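Local coordinates for catalytic domain of the nuclear inclusion protein A (nia) (Tobacco etch virus, PDB 1LVM) that acts as a chymotrypsin-type cysteine protease that cleaves specific peptide sequences, probably to process the viral polyprotein, at residues A[135-140]-A[149-154]; A[86-91]-A[186-191]. The protein carries 1 engineered substitution. All coordinates share one frame; numbering follows the deposited sequence.

Contact 1 (A[135-140]-A[149-154])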
# COMPACT_ATOMS: atom_id res chain seq x y z
N ASP A 135 -0.15 -16.25 -4.06
CA ASP A 135 0.95 -17.11 -4.40
C ASP A 135 2.14 -16.17 -4.59
O ASP A 135 2.00 -14.96 -4.61
CB ASP A 135 0.59 -17.90 -5.68
CG ASP A 135 1.48 -19.11 -5.92
OD1 ASP A 135 2.59 -19.27 -5.33
OD2 ASP A 135 1.07 -19.91 -6.78
N THR A 136 3.30 -16.75 -4.74
CA THR A 136 4.58 -16.06 -4.81
C THR A 136 5.08 -15.70 -6.19
O THR A 136 4.99 -16.49 -7.12
CB THR A 136 5.64 -16.96 -4.15
OG1 THR A 136 5.24 -17.20 -2.81
CG2 THR A 136 6.98 -16.28 -4.12
N SER A 137 5.63 -14.50 -6.29
CA SER A 137 6.20 -14.03 -7.56
C SER A 137 7.64 -13.52 -7.30
O SER A 137 7.94 -13.11 -6.19
CB SER A 137 5.33 -12.86 -8.03
OG SER A 137 5.95 -12.07 -9.04
N CYS A 138 8.55 -13.59 -8.28
CA CYS A 138 9.86 -12.94 -8.10
C CYS A 138 9.60 -11.45 -8.52
O CYS A 138 8.53 -11.10 -9.02
CB CYS A 138 10.95 -13.58 -8.98
SG CYS A 138 11.45 -15.25 -8.40
N THR A 139 10.57 -10.59 -8.29
CA THR A 139 10.41 -9.16 -8.57
C THR A 139 11.67 -8.53 -9.05
O THR A 139 12.77 -8.98 -8.68
CB THR A 139 9.87 -8.43 -7.28
OG1 THR A 139 9.50 -7.09 -7.59
CG2 THR A 139 10.89 -8.44 -6.14
N PHE A 140 11.50 -7.50 -9.90
CA PHE A 140 12.59 -6.73 -10.46
C PHE A 140 12.26 -5.28 -10.58
O PHE A 140 11.09 -4.93 -10.77
CB PHE A 140 12.95 -7.23 -11.88
CG PHE A 140 13.26 -8.67 -11.94
CD1 PHE A 140 12.21 -9.60 -12.04
CD2 PHE A 140 14.60 -9.11 -11.98
CE1 PHE A 140 12.49 -10.95 -12.18
CE2 PHE A 140 14.90 -10.48 -12.12
CZ PHE A 140 13.83 -11.39 -12.22
N LYS A 149 8.33 -4.57 -10.72
CA LYS A 149 7.41 -5.48 -11.37
C LYS A 149 7.07 -6.67 -10.49
O LYS A 149 7.91 -7.19 -9.75
CB LYS A 149 8.10 -6.07 -12.65
CG LYS A 149 8.60 -5.03 -13.72
CD LYS A 149 9.30 -5.76 -15.01
CE LYS A 149 9.96 -4.84 -16.08
NZ LYS A 149 10.78 -5.61 -17.15
N HIS A 150 5.84 -7.16 -10.63
CA HIS A 150 5.47 -8.35 -9.92
C HIS A 150 4.46 -9.05 -10.80
O HIS A 150 3.86 -8.41 -11.67
CB HIS A 150 4.95 -8.05 -8.47
CG HIS A 150 3.51 -7.66 -8.38
ND1 HIS A 150 3.11 -6.35 -8.13
CD2 HIS A 150 2.38 -8.39 -8.51
CE1 HIS A 150 1.78 -6.30 -8.11
NE2 HIS A 150 1.32 -7.53 -8.34
N TRP A 151 4.33 -10.39 -10.63
CA TRP A 151 3.38 -11.15 -11.44
C TRP A 151 2.27 -11.82 -10.63
O TRP A 151 1.86 -12.95 -10.90
CB TRP A 151 4.17 -12.17 -12.29
CG TRP A 151 5.02 -11.48 -13.32
CD1 TRP A 151 4.67 -11.20 -14.60
CD2 TRP A 151 6.35 -10.92 -13.14
NE1 TRP A 151 5.68 -10.51 -15.24
CE2 TRP A 151 6.72 -10.33 -14.37
CE3 TRP A 151 7.24 -10.85 -12.08
CZ2 TRP A 151 7.94 -9.71 -14.57
CZ3 TRP A 151 8.47 -10.22 -12.28
CH2 TRP A 151 8.81 -9.66 -13.51
N ILE A 152 1.76 -11.12 -9.62
CA ILE A 152 0.63 -11.63 -8.85
C ILE A 152 -0.69 -11.08 -9.36
O ILE A 152 -0.84 -9.87 -9.47
CB ILE A 152 0.80 -11.26 -7.38
CG1 ILE A 152 2.12 -11.89 -6.91
CG2 ILE A 152 -0.45 -11.70 -6.56
CD1 ILE A 152 2.69 -11.35 -5.54
N GLN A 153 -1.67 -11.94 -9.64
CA GLN A 153 -2.96 -11.46 -10.15
C GLN A 153 -3.62 -10.57 -9.11
O GLN A 153 -3.74 -10.95 -7.98
CB GLN A 153 -3.88 -12.64 -10.42
CG GLN A 153 -3.95 -13.07 -11.81
CD GLN A 153 -5.32 -13.60 -12.07
OE1 GLN A 153 -5.78 -14.48 -11.35
NE2 GLN A 153 -5.99 -13.06 -13.09
N THR A 154 -4.00 -9.37 -9.49
CA THR A 154 -4.61 -8.48 -8.52
C THR A 154 -5.91 -8.00 -9.15
O THR A 154 -5.98 -7.84 -10.36
CB THR A 154 -3.74 -7.26 -8.29
OG1 THR A 154 -3.71 -6.50 -9.51
CG2 THR A 154 -2.34 -7.64 -7.96

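Contact 2 (A[86-91]-A[186-191])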
# COMPACT_ATOMS: atom_id res chain seq x y z
N ASP A 86 8.50 11.68 -2.09
CA ASP A 86 8.97 12.28 -3.32
C ASP A 86 9.10 11.31 -4.50
O ASP A 86 9.78 10.28 -4.40
CB ASP A 86 10.36 12.88 -2.99
CG ASP A 86 10.70 14.11 -3.80
OD1 ASP A 86 9.97 14.41 -4.77
OD2 ASP A 86 11.70 14.78 -3.46
N GLY A 87 8.46 11.63 -5.60
CA GLY A 87 8.60 10.83 -6.80
C GLY A 87 8.02 9.44 -6.83
O GLY A 87 8.22 8.76 -7.82
N ARG A 88 7.29 9.03 -5.78
CA ARG A 88 6.68 7.65 -5.65
C ARG A 88 5.17 7.79 -5.42
O ARG A 88 4.71 8.80 -4.89
CB ARG A 88 7.22 6.90 -4.39
CG ARG A 88 8.65 6.33 -4.55
CD ARG A 88 9.22 5.66 -3.31
NE ARG A 88 10.20 4.57 -3.66
CZ ARG A 88 11.47 4.80 -3.91
NH1 ARG A 88 11.91 6.03 -3.84
NH2 ARG A 88 12.32 3.80 -4.19
N ASP A 89 4.42 6.75 -5.78
CA ASP A 89 2.99 6.74 -5.49
C ASP A 89 2.83 6.27 -4.04
O ASP A 89 2.20 5.20 -3.77
CB ASP A 89 2.29 5.75 -6.43
CG ASP A 89 0.79 5.62 -6.17
OD1 ASP A 89 0.14 6.61 -5.73
OD2 ASP A 89 0.26 4.48 -6.41
N MET A 90 3.30 7.06 -3.11
CA MET A 90 3.20 6.69 -1.69
C MET A 90 3.03 7.90 -0.82
O MET A 90 3.67 8.95 -1.05
CB MET A 90 4.47 5.89 -1.22
CG MET A 90 4.27 5.22 0.18
SD MET A 90 5.75 4.35 0.74
CE MET A 90 5.42 2.82 -0.13
N ILE A 91 2.18 7.80 0.19
CA ILE A 91 2.00 8.99 1.05
C ILE A 91 1.72 8.47 2.44
O ILE A 91 1.28 7.33 2.60
CB ILE A 91 0.74 9.81 0.51
CG1 ILE A 91 0.61 11.21 1.19
CG2 ILE A 91 -0.58 9.00 0.70
CD1 ILE A 91 -0.50 12.04 0.51
N TYR A 186 2.73 -3.66 -11.21
CA TYR A 186 3.77 -2.85 -10.64
C TYR A 186 3.42 -2.39 -9.22
O TYR A 186 2.30 -1.99 -8.96
CB TYR A 186 3.96 -1.58 -11.50
CG TYR A 186 4.48 -1.90 -12.95
CD1 TYR A 186 3.58 -2.26 -13.99
CD2 TYR A 186 5.82 -1.84 -13.24
CE1 TYR A 186 4.06 -2.56 -15.27
CE2 TYR A 186 6.31 -2.15 -14.54
CZ TYR A 186 5.43 -2.50 -15.54
OH TYR A 186 5.95 -2.79 -16.82
N PHE A 187 4.42 -2.46 -8.33
CA PHE A 187 4.18 -1.93 -7.00
C PHE A 187 5.17 -0.78 -6.78
O PHE A 187 6.22 -0.67 -7.42
CB PHE A 187 4.31 -3.05 -5.92
CG PHE A 187 5.71 -3.58 -5.66
CD1 PHE A 187 6.57 -2.98 -4.78
CD2 PHE A 187 6.13 -4.81 -6.28
CE1 PHE A 187 7.83 -3.57 -4.48
CE2 PHE A 187 7.34 -5.39 -6.00
CZ PHE A 187 8.21 -4.78 -5.09
N THR A 188 4.82 0.09 -5.84
CA THR A 188 5.70 1.18 -5.51
C THR A 188 6.56 0.67 -4.38
O THR A 188 6.06 0.19 -3.34
CB THR A 188 4.86 2.39 -5.01
OG1 THR A 188 4.04 2.86 -6.10
CG2 THR A 188 5.75 3.48 -4.49
N SER A 189 7.87 0.72 -4.60
CA SER A 189 8.82 0.28 -3.63
C SER A 189 8.91 1.14 -2.35
O SER A 189 8.68 2.38 -2.34
CB SER A 189 10.23 0.20 -4.26
OG SER A 189 10.66 1.50 -4.66
N VAL A 190 9.22 0.47 -1.25
CA VAL A 190 9.47 1.16 0.01
C VAL A 190 10.78 1.90 -0.29
O VAL A 190 11.75 1.27 -0.78
CB VAL A 190 9.73 0.10 1.15
CG1 VAL A 190 10.58 0.73 2.32
CG2 VAL A 190 8.33 -0.45 1.65
N PRO A 191 10.86 3.23 0.03
CA PRO A 191 12.07 3.98 -0.21
C PRO A 191 13.18 3.70 0.80
O PRO A 191 12.96 3.18 1.91
CB PRO A 191 11.61 5.44 -0.16
CG PRO A 191 10.48 5.42 0.94
CD PRO A 191 9.81 4.03 0.74
O HOH W 1 5.55 4.84 -7.56

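Contact 1 (A[135-140]-A[149-154])
D135 to F140 run against K149 to I152, the end-to-end directions lying 174° apart, and the CA atoms of S137 and W151 come within 5.6 Å of each other. The two form a beta hairpin, strands 130-142 and 147-150, in the six-stranded antiparallel barrel that makes up the second half of this chymotrypsin-like fold. Near the turn a main-chain bond holds the pair, K149 N to F140 O at 2.8 Å and nearly straight (164°). Farther along, hydroxyls take over the pairing. T139 OG1, swung opposite its own amide (chi1 -171°), donates to K149 O at 2.7 Å. S137 OG is engaged twice: it receives the N-H of W151 at 2.8 Å and donates its own hydrogen bond to C138 O, and the two bonds together fix the hydroxyl's rotation. The backbone of S137 is also hydrogen-bonded to that of I117 in strand 116-123. The indole of W151 turns its six-membered edge to this hairpin partner, with CE3 3.3 Å from C138 O and S137 OG also lying at that rim. CH2, at the outer end of the indole, packs on CD1 of the F140 ring at 3.7 Å, the two aromatic side chains crossing at about a right angle. The H150 ring meets that of H175; past the end of the strand, T154 OG1 makes a weak hydrogen bond to a polar side chain of the bound peptide. I152 bears on S137, its CG1 3.5 Å from the serine CB and its CD1 close to D135 O.

Contact 2 (A[86-91]-A[186-191])
R88 passes over T188 and P191 with its chain extended from CG to NE: its CB rests on the T188 methyl, CG2, at 3.7 Å, and its guanidinium has P191 CB over one face, nearest to NH1 and offset toward the rim. The same group reaches S189 side-on with two nitrogens. NH2 gives the shorter bond to S189 OG, 2.9 Å, and NE a longer, bent one to the same oxygen, both close to the guanidinium plane; NE also donates to S189 O at 3.0 Å, coming in from above the plane of that carbonyl. S189 OG, set between its backbone N and carbonyl carbon (chi1 64°), has the carbonyls of G145 and I146 as candidates for its single proton. R88 belongs to a loop of the first barrel and T188 and S189 to strand 185-189 of the second, and the contact thus bridges the two halves of the chymotrypsin-like fold at the seam where the active site of this family lies. D89 sits at the centre of an inverse gamma turn there. Its carboxylate accepts from H54 N, N52 ND2 and S176 OG, and it packs on an aromatic side chain of the bound peptide, consistent with the acid of the catalytic triad. D89 CB lies 3.4 Å from T188 OG1, a hydroxyl that also hydrogen-bonds S176 OG. A water bridges the same pair, accepting from D89 N at 2.8 Å and lying 2.9 Å from T188 OG1. M90 SD stands 4.1 Å from P191 CD, and the bend at chi3 (-84°) turns CE toward S189 O.

Contacts 1 and 2 meet in the second barrel, where strands 147-150 and 185-189 are neighbours, with T139 OG1 of contact 1 packing 3.2 Å from F187 CE2 of contact 2. Contact 1 is local and partly buried, a hairpin whose pairing is shared between main chain and hydroxyls, with W151 exposed at its outer side. Contact 2 is buried and joins segments whose closest ends are 95 residues apart, carrying the strand's far end onto a loop of the first barrel through arginine bonds, a bridging water and apolar contacts. Along the chain the hairpin is nested inside the loop that contact 2 closes. T154 bonds the bound peptide weakly, whereas D89 and Y186 pack against it.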